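Local coordinates for protein 3-oxo-tetronate kinase (Haemophilus influenzae, PDB 1YZY) that catalyses the ATP-dependent phosphorylation of 3-oxo-tetronate to 3-oxo-tetronate 4-phosphate, as a member of the four-carbon acid sugar kinase family, at residues 65-68 / 69-73; 130-133 / 134-138; 177-180 / 181-185; 264-267 / 268-272; 286-289 / 290-293. All blocks are in the same frame, centred on the assembly; numbering follows the deposited sequence.

Contact 1. Residues 65-68 / 69-73; sequences AYQW and LKENG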
loop_
_atom_site.group_PDB
_atom_site.type_symbol
_atom_site.label_atom_id
_atom_site.label_comp_id
_atom_site.label_asym_id
_atom_site.label_seq_id
_atom_site.Cartn_x
_atom_site.Cartn_y
_atom_site.Cartn_z
ATOM N N ALA A 65 12.510 3.472 11.248
ATOM C CA ALA A 65 12.251 2.627 10.081
ATOM C C ALA A 65 13.551 2.443 9.314
ATOM O O ALA A 65 13.873 1.340 8.868
ATOM C CB ALA A 65 11.194 3.254 9.191
ATOM N N TYR A 66 14.294 3.538 9.181
ATOM C CA TYR A 66 15.576 3.551 8.486
ATOM C C TYR A 66 16.601 2.666 9.176
ATOM O O TYR A 66 17.360 1.952 8.519
ATOM C CB TYR A 66 16.116 4.988 8.406
ATOM C CG TYR A 66 17.618 5.062 8.211
ATOM C CD1 TYR A 66 18.192 4.849 6.958
ATOM C CD2 TYR A 66 18.472 5.264 9.299
ATOM C CE1 TYR A 66 19.581 4.825 6.796
ATOM C CE2 TYR A 66 19.858 5.237 9.146
ATOM C CZ TYR A 66 20.404 5.018 7.891
ATOM O OH TYR A 66 21.771 4.987 7.739
ATOM N N GLN A 67 16.678 2.781 10.496
ATOM C CA GLN A 67 17.644 2.009 11.272
ATOM C C GLN A 67 17.381 0.522 11.112
ATOM O O GLN A 67 18.317 -0.272 10.988
ATOM C CB GLN A 67 17.605 2.425 12.743
ATOM C CG GLN A 67 18.713 1.825 13.583
ATOM C CD GLN A 67 20.097 2.215 13.106
ATOM O OE1 GLN A 67 21.028 1.410 13.150
ATOM N NE2 GLN A 67 20.247 3.461 12.672
ATOM N N TRP A 68 16.104 0.153 11.097
ATOM C CA TRP A 68 15.729 -1.243 10.923
ATOM C C TRP A 68 16.075 -1.691 9.501
ATOM O O TRP A 68 16.757 -2.696 9.310
ATOM C CB TRP A 68 14.236 -1.449 11.191
ATOM C CG TRP A 68 13.862 -2.899 11.186
ATOM C CD1 TRP A 68 13.948 -3.765 12.232
ATOM C CD2 TRP A 68 13.397 -3.663 10.068
ATOM N NE1 TRP A 68 13.574 -5.023 11.838
ATOM C CE2 TRP A 68 13.230 -4.992 10.513
ATOM C CE3 TRP A 68 13.110 -3.355 8.731
ATOM C CZ2 TRP A 68 12.789 -6.017 9.670
ATOM C CZ3 TRP A 68 12.672 -4.372 7.892
ATOM C CH2 TRP A 68 12.516 -5.689 8.367
ATOM N N LEU A 69 15.568 -0.965 8.506
ATOM C CA LEU A 69 15.857 -1.281 7.108
ATOM C C LEU A 69 17.372 -1.426 6.908
ATOM O O LEU A 69 17.830 -2.330 6.207
ATOM C CB LEU A 69 15.285 -0.194 6.184
ATOM C CG LEU A 69 13.753 -0.154 6.070
ATOM C CD1 LEU A 69 13.307 1.216 5.608
ATOM C CD2 LEU A 69 13.217 -1.243 5.139
ATOM N N LYS A 70 18.138 -0.548 7.547
ATOM C CA LYS A 70 19.595 -0.574 7.476
ATOM C C LYS A 70 20.138 -1.860 8.102
ATOM O O LYS A 70 20.993 -2.533 7.519
ATOM C CB LYS A 70 20.183 0.634 8.218
ATOM C CG LYS A 70 21.702 0.724 8.151
ATOM C CD LYS A 70 22.256 1.678 9.193
ATOM C CE LYS A 70 23.732 1.981 8.955
ATOM N NZ LYS A 70 24.565 0.757 8.868
ATOM N N GLU A 71 19.682 -2.162 9.319
ATOM C CA GLU A 71 20.117 -3.362 10.026
ATOM C C GLU A 71 19.751 -4.619 9.253
ATOM O O GLU A 71 20.419 -5.650 9.380
ATOM C CB GLU A 71 19.498 -3.433 11.427
ATOM C CG GLU A 71 20.076 -2.436 12.433
ATOM C CD GLU A 71 19.411 -2.506 13.807
ATOM O OE1 GLU A 71 20.119 -2.313 14.819
ATOM O OE2 GLU A 71 18.184 -2.737 13.879
ATOM N N ASN A 72 18.705 -4.530 8.442
ATOM C CA ASN A 72 18.264 -5.677 7.669
ATOM C C ASN A 72 18.702 -5.753 6.205
ATOM O O ASN A 72 18.017 -6.350 5.371
ATOM C CB ASN A 72 16.758 -5.887 7.842
ATOM C CG ASN A 72 16.432 -6.604 9.152
ATOM O OD1 ASN A 72 16.469 -7.833 9.222
ATOM N ND2 ASN A 72 16.173 -5.836 10.207
ATOM N N GLY A 73 19.864 -5.173 5.908
ATOM C CA GLY A 73 20.420 -5.228 4.564
ATOM C C GLY A 73 20.098 -4.133 3.592
ATOM O O GLY A 73 20.769 -4.107 2.561
#
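A Schellman motif closes helix 55-71 here, and just past its last turn the side chain of Asn72 folds back over the indole of Trp68. Gly73, with positive phi, is the C-prime residue: its N bonds to Lys70 O, and the N of Cys74 reaches Leu69 O. Trp68 O takes the backbone N of Asn72 at 2.8 Å and, weakly, Asn72 ND2 at 3.3 Å. The same ND2 sits 3.1 Å from Trp68 CE2, over one face of the indole and displaced toward its rim, with the amide plane 31° from the ring plane. Asn72 CB stands above the six-membered ring in a CH-pi contact. Trp68 CG lies trans to the backbone N (chi1 -173°), which sends the indole out from the side of the helix, leaning toward its C-terminal end, where the amide lies over it. Around the helix, the aliphatic part of Lys70 runs beside Tyr66, its CD 3.6 Å from Tyr66 OH. Leu69 and Trp68 pack against Ile44 and Ile46 of strand 43-47. Asn72 OD1 accepts from Leu37 N, and Trp68 NE1 gives a weak bond to Gln35 O. The Asn72 amide is thus fixed in rotation, its NH2 turned to helix and ring, its oxygen to the neighbouring loop.

Contact 2. Residues 130-133 / 134-138; sequences GDVL and LSESG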
loop_
_atom_site.group_PDB
_atom_site.type_symbol
_atom_site.label_atom_id
_atom_site.label_comp_id
_atom_site.label_asym_id
_atom_site.label_seq_id
_atom_site.Cartn_x
_atom_site.Cartn_y
_atom_site.Cartn_z
ATOM N N GLY A 130 -4.380 15.727 -12.967
ATOM C CA GLY A 130 -5.152 15.460 -14.156
ATOM C C GLY A 130 -4.880 16.648 -15.069
ATOM O O GLY A 130 -3.722 16.987 -15.308
ATOM N N ASP A 131 -5.939 17.314 -15.521
ATOM C CA ASP A 131 -5.819 18.468 -16.417
ATOM C C ASP A 131 -5.637 19.828 -15.726
ATOM O O ASP A 131 -5.504 20.858 -16.400
ATOM C CB ASP A 131 -7.062 18.564 -17.321
ATOM C CG ASP A 131 -7.141 17.451 -18.367
ATOM O OD1 ASP A 131 -6.124 16.772 -18.641
ATOM O OD2 ASP A 131 -8.239 17.272 -18.938
ATOM N N VAL A 132 -5.670 19.849 -14.398
ATOM C CA VAL A 132 -5.554 21.109 -13.675
ATOM C C VAL A 132 -4.395 21.182 -12.694
ATOM O O VAL A 132 -3.841 20.159 -12.290
ATOM C CB VAL A 132 -6.865 21.429 -12.902
ATOM C CG1 VAL A 132 -8.024 21.577 -13.857
ATOM C CG2 VAL A 132 -7.167 20.343 -11.877
ATOM N N LEU A 133 -4.026 22.408 -12.328
ATOM C CA LEU A 133 -2.959 22.651 -11.365
ATOM C C LEU A 133 -3.402 22.055 -10.030
ATOM O O LEU A 133 -4.601 21.974 -9.758
ATOM C CB LEU A 133 -2.758 24.160 -11.182
ATOM C CG LEU A 133 -2.023 24.947 -12.267
ATOM C CD1 LEU A 133 -2.455 26.394 -12.258
ATOM C CD2 LEU A 133 -0.525 24.825 -12.063
ATOM N N LEU A 134 -2.438 21.642 -9.209
ATOM C CA LEU A 134 -2.721 21.085 -7.886
ATOM C C LEU A 134 -3.600 22.067 -7.108
ATOM O O LEU A 134 -4.588 21.682 -6.492
ATOM C CB LEU A 134 -1.411 20.874 -7.129
ATOM C CG LEU A 134 -1.501 20.455 -5.660
ATOM C CD1 LEU A 134 -2.036 19.029 -5.553
ATOM C CD2 LEU A 134 -0.117 20.559 -5.033
ATOM N N SER A 135 -3.215 23.339 -7.146
ATOM C CA SER A 135 -3.943 24.405 -6.471
ATOM C C SER A 135 -5.372 24.622 -6.992
ATOM O O SER A 135 -6.160 25.357 -6.380
ATOM C CB SER A 135 -3.145 25.707 -6.571
ATOM O OG SER A 135 -2.814 26.023 -7.915
ATOM N N GLU A 136 -5.697 24.013 -8.129
ATOM C CA GLU A 136 -7.024 24.144 -8.722
ATOM C C GLU A 136 -7.862 22.871 -8.608
ATOM O O GLU A 136 -9.036 22.853 -8.993
ATOM C CB GLU A 136 -6.905 24.523 -10.196
ATOM C CG GLU A 136 -6.259 25.860 -10.451
ATOM C CD GLU A 136 -6.534 26.385 -11.845
ATOM O OE1 GLU A 136 -7.319 25.761 -12.583
ATOM O OE2 GLU A 136 -5.976 27.440 -12.200
ATOM N N SER A 137 -7.238 21.798 -8.142
ATOM C CA SER A 137 -7.905 20.514 -7.988
ATOM C C SER A 137 -8.725 20.473 -6.695
ATOM O O SER A 137 -8.991 21.506 -6.080
ATOM C CB SER A 137 -6.863 19.391 -7.977
ATOM O OG SER A 137 -6.098 19.397 -6.779
ATOM N N GLY A 138 -9.198 19.283 -6.336
ATOM C CA GLY A 138 -9.952 19.140 -5.105
ATOM C C GLY A 138 -9.032 19.352 -3.913
ATOM O O GLY A 138 -9.488 19.700 -2.827
#
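After the short extended piece at Val132 and Leu133 the chain turns into a 3-10 segment, 134-136, and Glu136 N donates to Leu133 O at 2.8 Å, coming from well above the carbonyl plane. Leu133 and Glu136, three residues apart, therefore bring their side chains together: they cross at a slant, with Leu133 CD1 3.7 Å from Glu136 OE2. Glu136 stays extended beyond CG (chi2 -162°), which carries its carboxylate out alongside the leucine methyl. Leu133 CB also lies 3.8 Å from Ser135 OG. The turn follows a short, weakly bonded edge strand, 132-133, of a small antiparallel sheet with 126-129 and 120-123 in the sugar-binding N-terminal domain, and Leu134 keeps a backbone hydrogen bond to Leu127 of the middle strand. Val132 reaches further along the turn: its CB is 4.1 Å from Glu136 CB, and its CG2 meets Ser137 CB at 4.0 Å. Ser137 OG is turned back to the start of the 3-10 segment and donates to Leu134 O at 2.8 Å, so that this carbonyl is gripped twice, by the hydroxyl and by Ser137 N; the same OG also pairs with Met139 N. Leu134 itself packs against Leu127 and Val129.

Contact 3. Residues 177-180 / 181-185; sequences SRVQ and ECFAE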
loop_
_atom_site.group_PDB
_atom_site.type_symbol
_atom_site.label_atom_id
_atom_site.label_comp_id
_atom_site.label_asym_id
_atom_site.label_seq_id
_atom_site.Cartn_x
_atom_site.Cartn_y
_atom_site.Cartn_z
ATOM N N SER A 177 22.571 11.367 -18.202
ATOM C CA SER A 177 23.823 12.111 -18.041
ATOM C C SER A 177 23.600 13.618 -17.911
ATOM O O SER A 177 24.258 14.281 -17.116
ATOM C CB SER A 177 24.772 11.832 -19.207
ATOM O OG SER A 177 25.232 10.495 -19.167
ATOM N N ARG A 178 22.702 14.162 -18.721
ATOM C CA ARG A 178 22.400 15.587 -18.669
ATOM C C ARG A 178 21.744 15.935 -17.334
ATOM O O ARG A 178 21.936 17.028 -16.804
ATOM C CB ARG A 178 21.480 15.979 -19.837
ATOM C CG ARG A 178 20.953 17.411 -19.781
ATOM C CD ARG A 178 22.091 18.436 -19.746
ATOM N NE ARG A 178 21.598 19.797 -19.528
ATOM C CZ ARG A 178 22.329 20.790 -19.025
ATOM N NH1 ARG A 178 23.600 20.596 -18.691
ATOM N NH2 ARG A 178 21.763 21.960 -18.782
ATOM N N VAL A 179 20.912 15.025 -16.835
ATOM C CA VAL A 179 20.229 15.227 -15.563
ATOM C C VAL A 179 21.260 15.280 -14.447
ATOM O O VAL A 179 21.164 16.110 -13.558
ATOM C CB VAL A 179 19.183 14.116 -15.301
ATOM C CG1 VAL A 179 18.601 14.244 -13.903
ATOM C CG2 VAL A 179 18.067 14.219 -16.324
ATOM N N GLN A 180 22.254 14.404 -14.509
ATOM C CA GLN A 180 23.308 14.372 -13.503
ATOM C C GLN A 180 24.156 15.639 -13.547
ATOM O O GLN A 180 24.751 16.044 -12.537
ATOM C CB GLN A 180 24.197 13.148 -13.701
ATOM C CG GLN A 180 23.452 11.842 -13.514
ATOM C CD GLN A 180 24.314 10.625 -13.773
ATOM O OE1 GLN A 180 23.913 9.502 -13.477
ATOM N NE2 GLN A 180 25.506 10.838 -14.329
ATOM N N GLU A 181 24.282 16.210 -14.741
ATOM C CA GLU A 181 25.037 17.434 -14.920
ATOM C C GLU A 181 24.221 18.558 -14.286
ATOM O O GLU A 181 24.782 19.486 -13.712
ATOM C CB GLU A 181 25.301 17.702 -16.408
ATOM C CG GLU A 181 26.239 16.685 -17.069
ATOM C CD GLU A 181 26.525 16.973 -18.555
ATOM O OE1 GLU A 181 25.875 17.854 -19.173
ATOM O OE2 GLU A 181 27.421 16.298 -19.108
ATOM N N CYS A 182 22.902 18.492 -14.420
ATOM C CA CYS A 182 22.033 19.489 -13.809
ATOM C C CYS A 182 22.041 19.294 -12.285
ATOM O O CYS A 182 21.893 20.256 -11.539
ATOM C CB CYS A 182 20.600 19.371 -14.334
ATOM S SG CYS A 182 20.334 19.878 -16.065
ATOM N N PHE A 183 22.141 18.040 -11.836
ATOM C CA PHE A 183 22.196 17.722 -10.409
ATOM C C PHE A 183 23.465 18.347 -9.834
ATOM O O PHE A 183 23.457 18.901 -8.731
ATOM C CB PHE A 183 22.272 16.205 -10.167
ATOM C CG PHE A 183 20.957 15.475 -10.302
ATOM C CD1 PHE A 183 19.748 16.149 -10.289
ATOM C CD2 PHE A 183 20.944 14.089 -10.441
ATOM C CE1 PHE A 183 18.539 15.457 -10.414
ATOM C CE2 PHE A 183 19.744 13.388 -10.567
ATOM C CZ PHE A 183 18.542 14.074 -10.555
ATOM N N ALA A 184 24.567 18.193 -10.564
ATOM C CA ALA A 184 25.852 18.730 -10.145
ATOM C C ALA A 184 25.817 20.256 -10.093
ATOM O O ALA A 184 26.495 20.883 -9.273
ATOM C CB ALA A 184 26.941 18.257 -11.092
ATOM N N GLU A 185 25.029 20.839 -10.987
ATOM C CA GLU A 185 24.862 22.280 -11.092
ATOM C C GLU A 185 24.005 22.811 -9.940
ATOM O O GLU A 185 24.347 23.823 -9.332
ATOM C CB GLU A 185 24.233 22.600 -12.454
ATOM C CG GLU A 185 23.486 23.908 -12.567
ATOM C CD GLU A 185 22.438 23.861 -13.674
ATOM O OE1 GLU A 185 21.281 23.465 -13.383
ATOM O OE2 GLU A 185 22.773 24.200 -14.834
#
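Helix 176-188, on the flank of the small parallel sheet 109-111, 193-196 and 164-167, carries two neighbouring side-chain groups one residue out of step: Arg178 with Glu181 and Cys182, and Val179 with Phe183. The helical backbone bonds set the spacing, Cys182 N giving to Arg178 O and Phe183 N to Val179 O.

Among the charged groups, Arg178 NH1 makes a salt bridge to Glu181 OE1 at 3.6 Å. The oxygen comes in at the edge of the guanidinium, in its plane, while the carboxylate is turned 82° against it; the bridge is long and uses a single oxygen. The stronger polar partner of Arg178 lies outside, for NE forms a salt bridge with Asp171 OD1. A bend at chi2 (58°) carries the arginine forward along the helix and lays one face of the guanidinium over sulfur: Cys182 SG stands 3.5 Å above its plane, toward the rim, and 3.7 Å from Arg178 CZ.

The apolar pair is buried. Val179 and Phe183 run side by side, pointing the same way, and pack on helix 202-210 through Val206, Leu207 and Ala210; Phe183 also meets Val167 of strand 164-167. Val179 CG1 lies over the Phe183 face as a CH-pi contact, 3.7 Å from the ring centroid. Nearer the root of the ring, Val179 O sits over a face too, 3.3 Å from Phe183 CG.

Contact 4. Residues 264-267 / 268-272; sequences EKYR and EKAPH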
loop_
_atom_site.group_PDB
_atom_site.type_symbol
_atom_site.label_atom_id
_atom_site.label_comp_id
_atom_site.label_asym_id
_atom_site.label_seq_id
_atom_site.Cartn_x
_atom_site.Cartn_y
_atom_site.Cartn_z
ATOM N N GLU A 264 -22.931 -12.592 -4.549
ATOM C CA GLU A 264 -24.072 -13.082 -5.304
ATOM C C GLU A 264 -23.625 -13.974 -6.471
ATOM O O GLU A 264 -24.373 -14.850 -6.921
ATOM C CB GLU A 264 -24.863 -11.883 -5.829
ATOM C CG GLU A 264 -26.370 -11.990 -5.677
ATOM C CD GLU A 264 -27.022 -12.785 -6.793
ATOM O OE1 GLU A 264 -27.335 -12.181 -7.843
ATOM O OE2 GLU A 264 -27.230 -14.007 -6.622
ATOM N N LYS A 265 -22.413 -13.743 -6.962
ATOM C CA LYS A 265 -21.874 -14.511 -8.079
ATOM C C LYS A 265 -21.124 -15.757 -7.595
ATOM O O LYS A 265 -21.079 -16.781 -8.293
ATOM C CB LYS A 265 -20.951 -13.614 -8.919
ATOM C CG LYS A 265 -21.035 -13.822 -10.432
ATOM C CD LYS A 265 -20.020 -14.838 -10.938
ATOM C CE LYS A 265 -19.982 -14.863 -12.464
ATOM N NZ LYS A 265 -18.858 -15.690 -12.995
ATOM N N TYR A 266 -20.551 -15.668 -6.397
ATOM C CA TYR A 266 -19.795 -16.770 -5.820
ATOM C C TYR A 266 -20.644 -17.826 -5.098
ATOM O O TYR A 266 -20.312 -19.007 -5.120
ATOM C CB TYR A 266 -18.717 -16.230 -4.878
ATOM C CG TYR A 266 -17.716 -17.278 -4.445
ATOM C CD1 TYR A 266 -16.964 -17.976 -5.388
ATOM C CD2 TYR A 266 -17.526 -17.581 -3.091
ATOM C CE1 TYR A 266 -16.052 -18.945 -5.000
ATOM C CE2 TYR A 266 -16.613 -18.554 -2.693
ATOM C CZ TYR A 266 -15.886 -19.227 -3.655
ATOM O OH TYR A 266 -14.989 -20.183 -3.287
ATOM N N ARG A 267 -21.715 -17.405 -4.430
ATOM C CA ARG A 267 -22.575 -18.346 -3.717
ATOM C C ARG A 267 -23.169 -19.355 -4.701
ATOM O O ARG A 267 -23.754 -20.370 -4.317
ATOM C CB ARG A 267 -23.695 -17.603 -2.996
ATOM C CG ARG A 267 -24.685 -16.953 -3.929
ATOM C CD ARG A 267 -26.013 -16.746 -3.245
ATOM N NE ARG A 267 -25.917 -15.804 -2.138
ATOM C CZ ARG A 267 -26.926 -15.513 -1.326
ATOM N NH1 ARG A 267 -28.105 -16.097 -1.493
ATOM N NH2 ARG A 267 -26.765 -14.615 -0.363
ATOM N N GLU A 268 -23.052 -19.024 -5.978
ATOM C CA GLU A 268 -23.535 -19.853 -7.068
ATOM C C GLU A 268 -22.502 -20.948 -7.357
ATOM O O GLU A 268 -22.847 -22.028 -7.840
ATOM C CB GLU A 268 -23.725 -18.955 -8.298
ATOM C CG GLU A 268 -24.097 -19.653 -9.592
ATOM C CD GLU A 268 -23.836 -18.779 -10.815
ATOM O OE1 GLU A 268 -24.210 -17.586 -10.795
ATOM O OE2 GLU A 268 -23.243 -19.285 -11.791
ATOM N N LYS A 269 -21.242 -20.661 -7.040
ATOM C CA LYS A 269 -20.133 -21.581 -7.286
ATOM C C LYS A 269 -19.613 -22.411 -6.103
ATOM O O LYS A 269 -18.962 -23.442 -6.322
ATOM C CB LYS A 269 -18.941 -20.810 -7.881
ATOM C CG LYS A 269 -19.178 -20.149 -9.235
ATOM C CD LYS A 269 -19.374 -21.178 -10.337
ATOM C CE LYS A 269 -19.369 -20.526 -11.709
ATOM N NZ LYS A 269 -20.404 -19.468 -11.843
ATOM N N ALA A 270 -19.875 -21.986 -4.867
ATOM C CA ALA A 270 -19.339 -22.712 -3.709
ATOM C C ALA A 270 -20.187 -22.734 -2.427
ATOM O O ALA A 270 -21.185 -22.017 -2.309
ATOM C CB ALA A 270 -17.929 -22.179 -3.398
ATOM N N PRO A 271 -19.805 -23.585 -1.451
ATOM C CA PRO A 271 -20.538 -23.680 -0.182
ATOM C C PRO A 271 -20.591 -22.300 0.465
ATOM O O PRO A 271 -19.564 -21.643 0.609
ATOM C CB PRO A 271 -19.660 -24.619 0.645
ATOM C CG PRO A 271 -19.044 -25.491 -0.382
ATOM C CD PRO A 271 -18.654 -24.508 -1.446
ATOM N N HIS A 272 -21.772 -21.869 0.869
ATOM C CA HIS A 272 -21.908 -20.556 1.469
ATOM C C HIS A 272 -22.793 -20.581 2.700
ATOM O O HIS A 272 -23.869 -21.182 2.708
ATOM C CB HIS A 272 -22.464 -19.577 0.441
ATOM C CG HIS A 272 -23.656 -20.100 -0.298
ATOM N ND1 HIS A 272 -23.550 -21.034 -1.305
ATOM C CD2 HIS A 272 -24.976 -19.834 -0.168
ATOM C CE1 HIS A 272 -24.755 -21.321 -1.764
ATOM N NE2 HIS A 272 -25.640 -20.607 -1.092
#
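Tyr266 O takes two backbone donors from the chain that follows it, Lys269 N at 2.7 Å and Ala270 N at 3.0 Å. The two arrive differently: Ala270 N lies nearly along the C=O axis, whereas Lys269 N stands well above the carbonyl plane. A salt bridge joins neighbouring residues, Lys269 NZ to Glu268 OE2 at 2.8 Å, the lysine coming in from above the carboxylate plane. The other firm bond lies between the loop and the start of the strand, where His272 ND1 gives to Ala270 O at 2.8 Å. It is very straight, 175° at the hydrogen, and lies in the planes of both the ring and the carbonyl, which fixes the rotation of the imidazole and implies that ND1 carries a proton. Lys265 NZ comes within 4.2 Å of Lys269 NZ; Glu268 lies close by, and Glu406 forms long, weak ion pairs with both lysines, which would probably ease that repulsion.

These bonds turn the chain from helix 257-266 toward strand 272-274, an outer strand of the nucleotide-binding C-terminal domain. Across the turn, Arg267 CB sits over the centre of the His272 ring as a CH-pi contact, 3.7 Å from the centroid. The histidine takes chi1 48°, its CG wedged between N and carbonyl carbon, and this turns the ring back to cover that methylene. On the buried side, the Tyr266 ring comes obliquely against Ala270 CB, which is 3.6 Å from Tyr266 CZ. Tyr266 OH continues past the alanine to bond Ala303 O, while Phe302 packs on both residues and Met305 of strand 305-307 touches the tyrosine.

Contact 5. Residues 286-289 / 290-293; sequences YIEQ and LYQW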
loop_
_atom_site.group_PDB
_atom_site.type_symbol
_atom_site.label_atom_id
_atom_site.label_comp_id
_atom_site.label_asym_id
_atom_site.label_seq_id
_atom_site.Cartn_x
_atom_site.Cartn_y
_atom_site.Cartn_z
ATOM N N TYR A 286 -22.159 -20.190 18.238
ATOM C CA TYR A 286 -22.128 -19.806 16.830
ATOM C C TYR A 286 -20.769 -19.970 16.171
ATOM O O TYR A 286 -20.681 -20.367 15.016
ATOM C CB TYR A 286 -22.608 -18.369 16.645
ATOM C CG TYR A 286 -23.263 -18.158 15.309
ATOM C CD1 TYR A 286 -24.208 -19.066 14.837
ATOM C CD2 TYR A 286 -22.946 -17.056 14.511
ATOM C CE1 TYR A 286 -24.831 -18.892 13.604
ATOM C CE2 TYR A 286 -23.567 -16.866 13.265
ATOM C CZ TYR A 286 -24.511 -17.793 12.822
ATOM O OH TYR A 286 -25.148 -17.633 11.609
ATOM N N ILE A 287 -19.715 -19.608 16.885
ATOM C CA ILE A 287 -18.375 -19.727 16.346
ATOM C C ILE A 287 -18.013 -21.198 16.156
ATOM O O ILE A 287 -17.341 -21.556 15.189
ATOM C CB ILE A 287 -17.360 -18.993 17.251
ATOM C CG1 ILE A 287 -17.653 -17.484 17.208
ATOM C CG2 ILE A 287 -15.926 -19.295 16.817
ATOM C CD1 ILE A 287 -16.895 -16.661 18.219
ATOM N N GLU A 288 -18.467 -22.050 17.069
ATOM C CA GLU A 288 -18.180 -23.477 16.965
ATOM C C GLU A 288 -18.951 -24.102 15.813
ATOM O O GLU A 288 -18.456 -25.007 15.149
ATOM C CB GLU A 288 -18.514 -24.205 18.269
ATOM C CG GLU A 288 -18.056 -25.677 18.303
ATOM C CD GLU A 288 -16.538 -25.847 18.298
ATOM O OE1 GLU A 288 -15.820 -24.932 18.769
ATOM O OE2 GLU A 288 -16.058 -26.907 17.838
ATOM N N GLN A 289 -20.174 -23.632 15.590
ATOM C CA GLN A 289 -20.996 -24.152 14.507
ATOM C C GLN A 289 -20.360 -23.801 13.159
ATOM O O GLN A 289 -20.237 -24.657 12.285
ATOM C CB GLN A 289 -22.411 -23.576 14.579
ATOM C CG GLN A 289 -23.382 -24.240 13.617
ATOM C CD GLN A 289 -24.603 -23.392 13.327
ATOM O OE1 GLN A 289 -25.008 -22.563 14.140
ATOM N NE2 GLN A 289 -25.204 -23.602 12.161
ATOM N N LEU A 290 -19.993 -22.533 12.995
ATOM C CA LEU A 290 -19.366 -22.043 11.769
ATOM C C LEU A 290 -18.050 -22.760 11.490
ATOM O O LEU A 290 -17.719 -23.017 10.331
ATOM C CB LEU A 290 -19.089 -20.540 11.866
ATOM C CG LEU A 290 -20.243 -19.550 11.987
ATOM C CD1 LEU A 290 -19.684 -18.184 12.288
ATOM C CD2 LEU A 290 -21.051 -19.525 10.713
ATOM N N TYR A 291 -17.270 -22.998 12.541
ATOM C CA TYR A 291 -15.983 -23.683 12.418
ATOM C C TYR A 291 -16.161 -25.087 11.856
ATOM O O TYR A 291 -15.441 -25.498 10.939
ATOM C CB TYR A 291 -15.292 -23.760 13.785
ATOM C CG TYR A 291 -14.099 -24.693 13.833
ATOM C CD1 TYR A 291 -12.859 -24.304 13.321
ATOM C CD2 TYR A 291 -14.202 -25.958 14.407
ATOM C CE1 TYR A 291 -11.757 -25.152 13.386
ATOM C CE2 TYR A 291 -13.104 -26.814 14.473
ATOM C CZ TYR A 291 -11.887 -26.403 13.966
ATOM O OH TYR A 291 -10.792 -27.228 14.067
ATOM N N GLN A 292 -17.091 -25.829 12.452
ATOM C CA GLN A 292 -17.372 -27.192 12.034
ATOM C C GLN A 292 -17.857 -27.209 10.596
ATOM O O GLN A 292 -17.410 -28.040 9.808
ATOM C CB GLN A 292 -18.403 -27.852 12.963
ATOM C CG GLN A 292 -17.938 -28.008 14.418
ATOM C CD GLN A 292 -16.702 -28.899 14.585
ATOM O OE1 GLN A 292 -16.466 -29.824 13.803
ATOM N NE2 GLN A 292 -15.922 -28.632 15.632
ATOM N N TRP A 293 -18.759 -26.288 10.260
ATOM C CA TRP A 293 -19.295 -26.183 8.904
ATOM C C TRP A 293 -18.173 -25.922 7.876
ATOM O O TRP A 293 -18.109 -26.578 6.839
ATOM C CB TRP A 293 -20.363 -25.085 8.841
ATOM C CG TRP A 293 -20.975 -24.880 7.470
ATOM C CD1 TRP A 293 -22.122 -25.443 6.992
ATOM C CD2 TRP A 293 -20.465 -24.059 6.408
ATOM N NE1 TRP A 293 -22.357 -25.032 5.702
ATOM C CE2 TRP A 293 -21.354 -24.183 5.319
ATOM C CE3 TRP A 293 -19.340 -23.229 6.275
ATOM C CZ2 TRP A 293 -21.153 -23.512 4.107
ATOM C CZ3 TRP A 293 -19.142 -22.560 5.067
ATOM C CH2 TRP A 293 -20.047 -22.709 4.001
#
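Leu290 lies one turn after Tyr286 on helix 286-295, and its side chain packs back toward the tyrosine. Leu290 CG stands over one face of the Tyr286 ring, and CD1 comes to 4.1 Å from Tyr286 CD2, the two side chains slanting past each other. The same leucine closes on the backbone it bonds to: its N gives to Tyr286 O at 3.0 Å, and its CG is 3.2 Å from that oxygen. Beyond the pair, Leu290 meets Phe273 of strand 272-274 and Thr334 of helix 324-345.

Glu288 reaches Gln292 on another side of the helix. Gln292 NE2 donates to Glu288 OE2 at 2.8 Å in a fairly straight bond. The oxygen lies almost in the amide plane, but the amide meets the carboxylate on its anti side, 27° out of plane. Both chains bend at chi2, to 67° in the glutamate and -62° in the glutamine, and so curl toward each other. Glu288 OE1 has a long, weak ion pair with Lys341, which also makes a cation-pi contact with Tyr291.

Gln289 O accepts from Trp293 N at 3.0 Å, while the Gln289 side chain lies against Phe273. All of these pairs are four apart, the i to i+4 spacing of an alpha-helix, here an amphipathic one lying against helix 324-345 and strand 272-274 in the nucleotide-binding domain.

The five contacts follow one another along the chain, each closing before the next begins. Contacts 1, 2 and 3 lie in the sugar-binding N-terminal domain, on helix 55-71, after strand 132-133 and on helix 176-188; their centres are about 29 to 37 Å apart and none touches another. Contacts 4 and 5 belong to the nucleotide-binding C-terminal domain, with centres about 19 Å apart. They are the one pair that meets: the Trp293 ring packs on Pro271 and His272 as the loop enters strand 272-274. Contacts 3 and 5 are farthest apart, about 65 Å between centres, on opposite sides of the chain's centre, reflecting the elongated two-domain build of the kinase.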